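Local coordinates for protein putative pyridoxal phosphate-dependent transferase (Clostridium difficile, PDB 4DQ6) that is a pyridoxal-5'-phosphate-binding protein of the class I and II aminotransferase family, its precise function being only putatively assigned, at residues S20-M25 against W38-D43; K183-L189 against I217-I222; Y298-I303 against L372-R376. All blocks are in the same frame, centred on the assembly; numbering follows the deposited sequence. Where two conformers were deposited one is given.

Contact 1: residues S20-M25 against W38-D43; sequences SKWSEM and WVADMD
The side chain of Lys21 is fully extended (chi1 -174°), and this straight chain runs from the short helix 20-23 to the far end of the loop 38-43, where it meets Asp43. Trp38, by contrast, has CG between its backbone N and carbonyl carbon, which brings the indole N-H to the carbonyl of Lys21. The contact belongs to the N-terminal part of a class I and II aminotransferase fold, at the subunit interface: Tyr65 of the second subunit packs on Val39 and gives its backbone N to Asp41 OD2.

At its tip, Lys21 NZ forms a salt bridge with Asp43 OD2 at 2.7 Å in the conformer described here, coming from above the carboxylate plane, and a hydrogen bond to the backbone oxygen Asp41 O at 3.0 Å. The aliphatic part of the lysine lies across Val39, Lys21 CB against Val39 CB at 4.0 Å. In the same conformer the other carboxylate oxygen, Asp43 OD1, takes the indole N-H of Trp22 on its syn side at 2.7 Å from NE1; the bond lies in the ring plane, with ring and carboxylate 82° apart. Arg14 forms salt bridges with both Asp43 OD1 and Asp41 OD1. With a lysine and an arginine so near, both aspartates are likely to stay ionised.

A water links the helix backbone to a loop side chain, accepting from Lys21 N and donating to Asp41 OD2. At the other end of the contact Met25 SD sits 4.5 Å from the centroid of the Trp38 five-membered ring, obliquely, a Met-aromatic contact, and Met25 CG comes to 3.4 Å from Trp38 NE1. The same NE1 donates to the backbone oxygen Lys21 O at 2.9 Å, in the carbonyl plane on a lone pair, with an N-H...O angle of 156°.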
loop_
_atom_site.group_PDB
_atom_site.type_symbol
_atom_site.label_atom_id
_atom_site.label_comp_id
_atom_site.label_asym_id
_atom_site.label_seq_id
_atom_site.Cartn_x
_atom_site.Cartn_y
_atom_site.Cartn_z
ATOM N N SER A 20 0.683 6.616 15.594
ATOM C CA SER A 20 -0.032 7.874 15.354
ATOM C C SER A 20 -0.972 8.253 16.516
ATOM O O SER A 20 -1.042 9.401 16.895
ATOM C CB SER A 20 -0.790 7.830 14.052
ATOM O OG SER A 20 -1.734 6.795 14.051
ATOM N N LYS A 21 -1.577 7.239 17.135
ATOM C CA LYS A 21 -2.430 7.469 18.296
ATOM C C LYS A 21 -1.676 8.226 19.422
ATOM O O LYS A 21 -2.211 9.155 20.051
ATOM C CB LYS A 21 -2.971 6.135 18.813
ATOM C CG LYS A 21 -3.991 6.239 19.951
ATOM C CD LYS A 21 -4.407 4.801 20.370
ATOM C CE LYS A 21 -5.591 4.746 21.329
ATOM N NZ LYS A 21 -5.929 3.310 21.663
ATOM N N TRP A 22 -0.452 7.808 19.674
ATOM C CA TRP A 22 0.374 8.415 20.732
ATOM C C TRP A 22 1.235 9.583 20.312
ATOM O O TRP A 22 1.689 10.353 21.180
ATOM C CB TRP A 22 1.240 7.325 21.352
ATOM C CG TRP A 22 0.462 6.400 22.230
ATOM C CD1 TRP A 22 -0.300 5.283 21.881
ATOM C CD2 TRP A 22 0.293 6.522 23.668
ATOM N NE1 TRP A 22 -0.883 4.709 23.001
ATOM C CE2 TRP A 22 -0.543 5.403 24.090
ATOM C CE3 TRP A 22 0.737 7.428 24.624
ATOM C CZ2 TRP A 22 -0.892 5.213 25.407
ATOM C CZ3 TRP A 22 0.336 7.242 25.953
ATOM C CH2 TRP A 22 -0.476 6.164 26.322
ATOM N N SER A 23 1.455 9.760 19.007
ATOM C CA SER A 23 2.441 10.692 18.454
ATOM C C SER A 23 1.914 11.818 17.570
ATOM O O SER A 23 2.628 12.773 17.323
ATOM C CB SER A 23 3.462 9.905 17.631
ATOM O OG SER A 23 4.151 9.053 18.522
ATOM N N GLU A 24 0.695 11.699 17.074
ATOM C CA GLU A 24 0.092 12.709 16.191
ATOM C C GLU A 24 -1.004 13.569 16.835
ATOM O O GLU A 24 -1.773 14.254 16.152
ATOM C CB GLU A 24 -0.482 12.039 14.920
ATOM C CG GLU A 24 0.618 11.638 13.997
ATOM C CD GLU A 24 0.181 10.986 12.670
ATOM O OE1 GLU A 24 -0.985 11.135 12.227
ATOM O OE2 GLU A 24 1.050 10.334 12.064
ATOM N N MET A 25 -1.060 13.616 18.156
ATOM C CA MET A 25 -2.062 14.480 18.752
ATOM C C MET A 25 -1.768 15.973 18.590
ATOM O O MET A 25 -2.710 16.763 18.587
ATOM C CB MET A 25 -2.268 14.124 20.226
ATOM C CG MET A 25 -3.007 12.821 20.395
ATOM S SD MET A 25 -3.100 12.255 22.071
ATOM C CE MET A 25 -1.390 11.807 22.368
ATOM N N TRP A 38 -8.542 8.092 21.131
ATOM C CA TRP A 38 -9.185 8.648 19.933
ATOM C C TRP A 38 -9.099 7.650 18.803
ATOM O O TRP A 38 -10.006 6.811 18.625
ATOM C CB TRP A 38 -8.633 10.070 19.644
ATOM C CG TRP A 38 -7.135 10.162 19.357
ATOM C CD1 TRP A 38 -6.058 9.851 20.207
ATOM C CD2 TRP A 38 -6.514 10.666 18.135
ATOM N NE1 TRP A 38 -4.869 10.073 19.582
ATOM C CE2 TRP A 38 -5.076 10.586 18.342
ATOM C CE3 TRP A 38 -6.993 11.139 16.904
ATOM C CZ2 TRP A 38 -4.167 10.965 17.379
ATOM C CZ3 TRP A 38 -6.065 11.506 15.928
ATOM C CH2 TRP A 38 -4.672 11.452 16.170
ATOM N N VAL A 39 -7.985 7.646 18.081
ATOM C CA VAL A 39 -7.754 6.741 16.931
ATOM C C VAL A 39 -8.141 5.293 17.244
ATOM O O VAL A 39 -7.712 4.736 18.281
ATOM C CB VAL A 39 -6.234 6.794 16.585
ATOM C CG1 VAL A 39 -5.736 5.494 15.903
ATOM C CG2 VAL A 39 -5.926 8.057 15.786
ATOM N N ALA A 40 -8.833 4.617 16.338
ATOM C CA ALA A 40 -9.238 3.214 16.491
ATOM C C ALA A 40 -8.122 2.230 16.130
ATOM O O ALA A 40 -8.167 1.536 15.111
ATOM C CB ALA A 40 -10.512 2.966 15.621
ATOM N N ASP A 41 -7.141 2.145 17.026
ATOM C CA ASP A 41 -6.312 0.944 17.159
ATOM C C ASP A 41 -6.254 0.680 18.645
ATOM O O ASP A 41 -6.700 1.478 19.445
ATOM C CB ASP A 41 -4.947 1.005 16.435
ATOM C CG ASP A 41 -3.947 1.941 17.049
ATOM O OD1 ASP A 41 -4.096 2.358 18.223
ATOM O OD2 ASP A 41 -2.936 2.259 16.361
ATOM N N MET A 42 -5.710 -0.463 19.020
ATOM C CA MET A 42 -5.809 -0.875 20.394
ATOM C C MET A 42 -4.498 -0.700 21.118
ATOM O O MET A 42 -3.415 -0.849 20.516
ATOM C CB MET A 42 -6.181 -2.364 20.470
ATOM C CG MET A 42 -7.318 -2.872 19.578
ATOM S SD MET A 42 -7.485 -4.672 20.013
ATOM C CE MET A 42 -8.736 -5.114 18.775
ATOM N N ASP A 43 -4.546 -0.471 22.421
ATOM C CA ASP A 43 -3.320 -0.492 23.248
ATOM C C ASP A 43 -3.131 -1.860 23.884
ATOM O O ASP A 43 -2.863 -2.024 25.124
ATOM C CB ASP A 43 -3.367 0.575 24.311
ATOM C CG ASP A 43 -3.219 1.969 23.731
ATOM O OD1 ASP A 43 -2.105 2.323 23.288
ATOM O OD2 ASP A 43 -4.208 2.724 23.726
HETATM O O HOH W 1 -1.286 4.401 16.349
#

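Contact 2: residues K183-L189 against I217-I222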
loop_
_atom_site.group_PDB
_atom_site.type_symbol
_atom_site.label_atom_id
_atom_site.label_comp_id
_atom_site.label_asym_id
_atom_site.label_seq_id
_atom_site.Cartn_x
_atom_site.Cartn_y
_atom_site.Cartn_z
ATOM N N LYS A 183 -31.004 -8.407 10.780
ATOM C CA LYS A 183 -31.351 -8.881 9.437
ATOM C C LYS A 183 -32.522 -8.127 8.914
ATOM O O LYS A 183 -32.514 -7.699 7.761
ATOM C CB LYS A 183 -31.615 -10.360 9.479
ATOM C CG LYS A 183 -32.022 -10.908 8.123
ATOM C CD LYS A 183 -32.573 -12.306 8.316
ATOM C CE LYS A 183 -31.416 -13.280 8.363
ATOM N NZ LYS A 183 -30.764 -13.395 7.020
ATOM N N ASP A 184 -33.545 -7.940 9.738
ATOM C CA ASP A 184 -34.709 -7.202 9.244
ATOM C C ASP A 184 -34.429 -5.733 8.912
ATOM O O ASP A 184 -35.002 -5.144 7.947
ATOM C CB ASP A 184 -35.891 -7.305 10.200
ATOM C CG ASP A 184 -36.564 -8.697 10.201
ATOM O OD1 ASP A 184 -36.280 -9.533 9.325
ATOM O OD2 ASP A 184 -37.451 -8.897 11.079
ATOM N N GLU A 185 -33.520 -5.106 9.657
ATOM C CA GLU A 185 -33.135 -3.744 9.313
ATOM C C GLU A 185 -32.377 -3.694 7.983
ATOM O O GLU A 185 -32.550 -2.793 7.170
ATOM C CB GLU A 185 -32.298 -3.085 10.408
ATOM C CG GLU A 185 -33.074 -2.684 11.628
ATOM C CD GLU A 185 -32.185 -2.216 12.767
ATOM O OE1 GLU A 185 -31.321 -2.997 13.140
ATOM O OE2 GLU A 185 -32.390 -1.077 13.259
ATOM N N LEU A 186 -31.537 -4.687 7.756
ATOM C CA LEU A 186 -30.755 -4.767 6.533
ATOM C C LEU A 186 -31.617 -5.150 5.344
ATOM O O LEU A 186 -31.464 -4.578 4.243
ATOM C CB LEU A 186 -29.642 -5.782 6.705
ATOM C CG LEU A 186 -28.586 -5.368 7.735
ATOM C CD1 LEU A 186 -27.722 -6.579 8.054
ATOM C CD2 LEU A 186 -27.764 -4.207 7.185
ATOM N N LYS A 187 -32.600 -6.012 5.573
ATOM C CA LYS A 187 -33.563 -6.333 4.489
ATOM C C LYS A 187 -34.313 -5.116 4.051
ATOM O O LYS A 187 -34.494 -4.903 2.862
ATOM C CB LYS A 187 -34.578 -7.344 4.981
ATOM C CG LYS A 187 -34.014 -8.738 5.067
ATOM C CD LYS A 187 -35.007 -9.666 5.781
ATOM C CE LYS A 187 -34.818 -11.097 5.318
ATOM N NZ LYS A 187 -36.137 -11.793 5.363
ATOM N N LYS A 188 -34.763 -4.312 5.008
ATOM C CA LYS A 188 -35.535 -3.119 4.601
ATOM C C LYS A 188 -34.685 -2.181 3.756
ATOM O O LYS A 188 -35.125 -1.673 2.730
ATOM C CB LYS A 188 -36.123 -2.440 5.824
ATOM C CG LYS A 188 -37.230 -1.452 5.469
ATOM C CD LYS A 188 -38.003 -1.095 6.725
ATOM C CE LYS A 188 -38.819 0.153 6.538
ATOM N NZ LYS A 188 -40.039 -0.145 5.760
ATOM N N LEU A 189 -33.430 -1.971 4.127
ATOM C CA LEU A 189 -32.515 -1.128 3.351
ATOM C C LEU A 189 -32.236 -1.729 1.986
ATOM O O LEU A 189 -32.215 -1.035 0.976
ATOM C CB LEU A 189 -31.178 -0.934 4.102
ATOM C CG LEU A 189 -30.029 -0.215 3.386
ATOM C CD1 LEU A 189 -30.500 1.221 3.017
ATOM C CD2 LEU A 189 -28.754 -0.382 4.294
ATOM N N ILE A 217 -24.431 -9.708 10.674
ATOM C CA ILE A 217 -25.054 -10.224 9.439
ATOM C C ILE A 217 -24.461 -9.482 8.242
ATOM O O ILE A 217 -24.741 -8.294 8.077
ATOM C CB ILE A 217 -26.575 -9.938 9.441
ATOM C CG1 ILE A 217 -27.248 -10.459 10.705
ATOM C CG2 ILE A 217 -27.225 -10.472 8.172
ATOM C CD1 ILE A 217 -27.110 -11.929 10.957
ATOM N N PRO A 218 -23.655 -10.127 7.409
ATOM C CA PRO A 218 -23.164 -9.484 6.219
ATOM C C PRO A 218 -24.383 -9.176 5.354
ATOM O O PRO A 218 -25.207 -10.055 5.082
ATOM C CB PRO A 218 -22.199 -10.525 5.614
ATOM C CG PRO A 218 -21.858 -11.398 6.795
ATOM C CD PRO A 218 -23.061 -11.443 7.619
ATOM N N MET A 219 -24.427 -7.958 4.839
ATOM C CA MET A 219 -25.534 -7.616 3.994
ATOM C C MET A 219 -25.679 -8.551 2.803
ATOM O O MET A 219 -26.781 -8.951 2.401
ATOM C CB MET A 219 -25.339 -6.179 3.526
ATOM C CG MET A 219 -26.302 -5.693 2.451
ATOM S SD MET A 219 -28.071 -5.614 2.898
ATOM C CE MET A 219 -28.189 -3.866 3.287
ATOM N N ALA A 220 -24.561 -8.874 2.184
ATOM C CA ALA A 220 -24.566 -9.730 0.997
ATOM C C ALA A 220 -24.990 -11.162 1.290
ATOM O O ALA A 220 -25.280 -11.906 0.349
ATOM C CB ALA A 220 -23.149 -9.765 0.408
ATOM N N SER A 221 -25.039 -11.559 2.561
ATOM C CA SER A 221 -25.312 -12.937 2.962
ATOM C C SER A 221 -26.816 -13.267 3.054
ATOM O O SER A 221 -27.208 -14.416 3.245
ATOM C CB SER A 221 -24.659 -13.252 4.322
ATOM O OG SER A 221 -25.374 -12.686 5.415
ATOM N N ILE A 222 -27.643 -12.231 2.973
ATOM C CA ILE A 222 -29.080 -12.373 3.298
ATOM C C ILE A 222 -29.883 -13.120 2.221
ATOM O O ILE A 222 -30.777 -13.909 2.546
ATOM C CB ILE A 222 -29.698 -11.002 3.597
ATOM C CG1 ILE A 222 -29.038 -10.465 4.868
ATOM C CG2 ILE A 222 -31.237 -11.081 3.763
ATOM C CD1 ILE A 222 -29.444 -9.027 5.164
#
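Leu186 points from helix 183-195 at the loop 217-222 and is met there by three side chains, each at a different part of it. Its CD1 branch crosses Ile217 obliquely, 3.8 Å from CB, and also lies 3.4 Å from the backbone oxygen Ile217 O. The CD2 branch turns to the methyl end of Met219, while Leu186 CB receives the tip of Ile222, with Ile222 CD1 3.6 Å from Leu186 CB.

Met219 reaches the helix by a chain bent at chi2 and chi3 (64° and 98°), which curls its CE in beside the backbone oxygen of Leu186. Leu189, one turn further on, crosses the methionine at about a right angle and brings CD2 to 3.7 Å from CE. Toward solvent the aliphatic part of Lys187 lies across Ile222, CG to CG2 at 3.9 Å. The Lys183 and Ile222 side chains slide past each other in opposite directions, Lys183 NZ 4.0 Å from Ile222 CG2.

No hydrogen bond joins the two segments. Within the loop Pro218 O accepts both Ser221 N and Ser221 OG, the latter at 2.7 Å; from outside, Glu204 OE2 accepts Met219 N. Beneath, Leu170 of strand 165-171 touches Leu186, Leu189 and Met219. The contact joins helix 183-195 to the loop on one side of the mixed seven-stranded sheet, the alpha/beta core characteristic of the large domain of class I and II aminotransferases.

Contact 3: residues Y298-I303 against L372-R376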
loop_
_atom_site.group_PDB
_atom_site.type_symbol
_atom_site.label_atom_id
_atom_site.label_comp_id
_atom_site.label_asym_id
_atom_site.label_seq_id
_atom_site.Cartn_x
_atom_site.Cartn_y
_atom_site.Cartn_z
ATOM N N TYR A 298 -12.932 -9.181 27.561
ATOM C CA TYR A 298 -12.273 -8.045 28.162
ATOM C C TYR A 298 -12.933 -6.712 27.764
ATOM O O TYR A 298 -13.138 -5.880 28.585
ATOM C CB TYR A 298 -10.777 -8.083 27.860
ATOM C CG TYR A 298 -9.953 -7.170 28.757
ATOM C CD1 TYR A 298 -9.530 -7.622 29.959
ATOM C CD2 TYR A 298 -9.732 -5.821 28.458
ATOM C CE1 TYR A 298 -8.768 -6.851 30.820
ATOM C CE2 TYR A 298 -8.947 -5.003 29.310
ATOM C CZ TYR A 298 -8.486 -5.535 30.516
ATOM O OH TYR A 298 -7.742 -4.691 31.346
ATOM N N LEU A 299 -13.269 -6.562 26.473
ATOM C CA LEU A 299 -13.875 -5.364 25.988
ATOM C C LEU A 299 -15.219 -5.160 26.614
ATOM O O LEU A 299 -15.527 -4.056 27.026
ATOM C CB LEU A 299 -14.041 -5.502 24.486
ATOM C CG LEU A 299 -14.822 -4.390 23.843
ATOM C CD1 LEU A 299 -14.025 -3.133 24.063
ATOM C CD2 LEU A 299 -14.978 -4.754 22.369
ATOM N N GLU A 300 -16.032 -6.208 26.661
ATOM C CA GLU A 300 -17.356 -6.035 27.212
ATOM C C GLU A 300 -17.306 -5.653 28.681
ATOM O O GLU A 300 -18.093 -4.825 29.167
ATOM C CB GLU A 300 -18.236 -7.248 26.974
ATOM C CG GLU A 300 -19.706 -6.940 27.306
ATOM C CD GLU A 300 -20.748 -7.685 26.449
ATOM O OE1 GLU A 300 -20.370 -8.504 25.570
ATOM O OE2 GLU A 300 -21.976 -7.420 26.682
ATOM N N SER A 301 -16.347 -6.202 29.399
ATOM C CA SER A 301 -16.166 -5.767 30.775
ATOM C C SER A 301 -15.754 -4.305 30.894
ATOM O O SER A 301 -16.297 -3.539 31.689
ATOM C CB SER A 301 -15.139 -6.677 31.403
ATOM O OG SER A 301 -14.989 -6.397 32.792
ATOM N N ASN A 302 -14.799 -3.869 30.071
ATOM C CA ASN A 302 -14.446 -2.422 29.970
ATOM C C ASN A 302 -15.680 -1.554 29.712
ATOM O O ASN A 302 -15.807 -0.503 30.284
ATOM C CB ASN A 302 -13.400 -2.126 28.884
ATOM C CG ASN A 302 -11.942 -2.194 29.386
ATOM O OD1 ASN A 302 -11.636 -2.630 30.555
ATOM N ND2 ASN A 302 -11.014 -1.888 28.473
ATOM N N ILE A 303 -16.520 -1.985 28.748
ATOM C CA ILE A 303 -17.708 -1.218 28.370
ATOM C C ILE A 303 -18.672 -1.092 29.550
ATOM O O ILE A 303 -19.103 0.002 29.899
ATOM C CB ILE A 303 -18.350 -1.848 27.141
ATOM C CG1 ILE A 303 -17.537 -1.535 25.901
ATOM C CG2 ILE A 303 -19.778 -1.341 27.019
ATOM C CD1 ILE A 303 -17.845 -2.413 24.696
ATOM N N LEU A 372 -12.214 2.153 23.787
ATOM C CA LEU A 372 -12.109 1.298 24.984
ATOM C C LEU A 372 -11.242 0.090 24.835
ATOM O O LEU A 372 -11.230 -0.788 25.737
ATOM C CB LEU A 372 -13.530 0.930 25.460
ATOM C CG LEU A 372 -14.087 1.822 26.577
ATOM C CD1 LEU A 372 -14.038 3.302 26.195
ATOM C CD2 LEU A 372 -15.497 1.356 26.980
ATOM N N ALA A 373 -10.497 -0.037 23.746
ATOM C CA ALA A 373 -9.601 -1.180 23.512
ATOM C C ALA A 373 -8.264 -0.843 24.116
ATOM O O ALA A 373 -7.253 -0.626 23.435
ATOM C CB ALA A 373 -9.463 -1.480 21.997
ATOM N N CYS A 374 -8.257 -0.795 25.457
ATOM C CA CYS A 374 -7.041 -0.440 26.190
ATOM C C CYS A 374 -7.118 -1.116 27.572
ATOM O O CYS A 374 -8.203 -1.509 27.993
ATOM C CB CYS A 374 -6.880 1.053 26.350
ATOM S SG CYS A 374 -8.198 1.859 27.276
ATOM N N PRO A 375 -6.012 -1.214 28.289
ATOM C CA PRO A 375 -6.100 -1.799 29.629
ATOM C C PRO A 375 -7.100 -1.080 30.526
ATOM O O PRO A 375 -7.243 0.143 30.452
ATOM C CB PRO A 375 -4.661 -1.683 30.159
ATOM C CG PRO A 375 -3.822 -1.751 28.931
ATOM C CD PRO A 375 -4.604 -1.001 27.890
ATOM N N ARG A 376 -7.734 -1.830 31.448
ATOM C CA ARG A 376 -8.608 -1.257 32.424
ATOM C C ARG A 376 -8.022 -0.056 33.131
ATOM O O ARG A 376 -8.709 0.943 33.348
ATOM C CB ARG A 376 -9.063 -2.326 33.447
ATOM C CG ARG A 376 -10.029 -1.796 34.501
ATOM C CD ARG A 376 -11.335 -1.230 33.965
ATOM N NE ARG A 376 -12.047 -2.288 33.296
ATOM C CZ ARG A 376 -12.847 -3.167 33.871
ATOM N NH1 ARG A 376 -13.059 -3.152 35.188
ATOM N NH2 ARG A 376 -13.355 -4.149 33.149
HETATM O O HOH W 2 -11.960 -5.514 31.017
#
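Where strand 367-371 of the small antiparallel sheet gives way to helix 376-390, the linking loop is bound to the long helix 289-313, within the aminotransferase fold. Pro375 occupies the N-cap position of the second helix, and Ala373 is the centre of an inverse gamma turn.

Asn302 carries most of the polar contact. Its ND2 donates to two backbone oxygens of the loop, Cys374 O at 2.9 Å and Leu372 O at 3.0 Å. Both acceptors lie in the amide plane, so the two bonds fix the rotation of the amide. Its OD1 then faces Arg376 and accepts from NE at 2.8 Å in a nearly straight bond (175°), although the donor is tilted from the carbonyl plane and the amide and guanidinium planes stand 59° apart.

The Arg376 chain bends at chi2 and chi3, which sets its guanidinium edge against Ser301 and Asn302. This brings NH2 to Ser301 OG at 2.8 Å, edge-on in the guanidinium plane. Apolar contact is added deeper in the protein by Leu372, whose CD2 lies 3.7 Å from Ile303 CG1, with Leu379 of helix 376-390 also against Leu372.

Tyr298 meets the loop with its ring edge: the hydroxyl accepts Arg376 N at 2.9 Å and is also hydrogen-bonded to Asn9. Over the centre of one face of that ring sits a water, which donates to Tyr298 O and Asn302 OD1 and accepts from Arg376 NH2 at 2.9 Å.

How the contacts relate
Contacts 1 and 3 adjoin, their centres 16 Å apart, and meet through their two loops: Asp43 N lies 2.9 Å from Ala373 O, a probable hydrogen bond, and Met42 CG packs on Ala373 CB at 3.5 Å. Asn371, just before segment 372-376, also donates to the backbone oxygens of Val39 and Asp41. Contact 2 stands apart, its centre 32 Å from that of contact 1, on the opposite side of the chain's centre, and 29 Å from that of contact 3. A bound pyridoxal-5'-phosphate lies about 8 Å from the side chain of Val39, about 13 Å from that of Leu299 and about 14 Å from that of Leu186, making contact 1 the closest of the three.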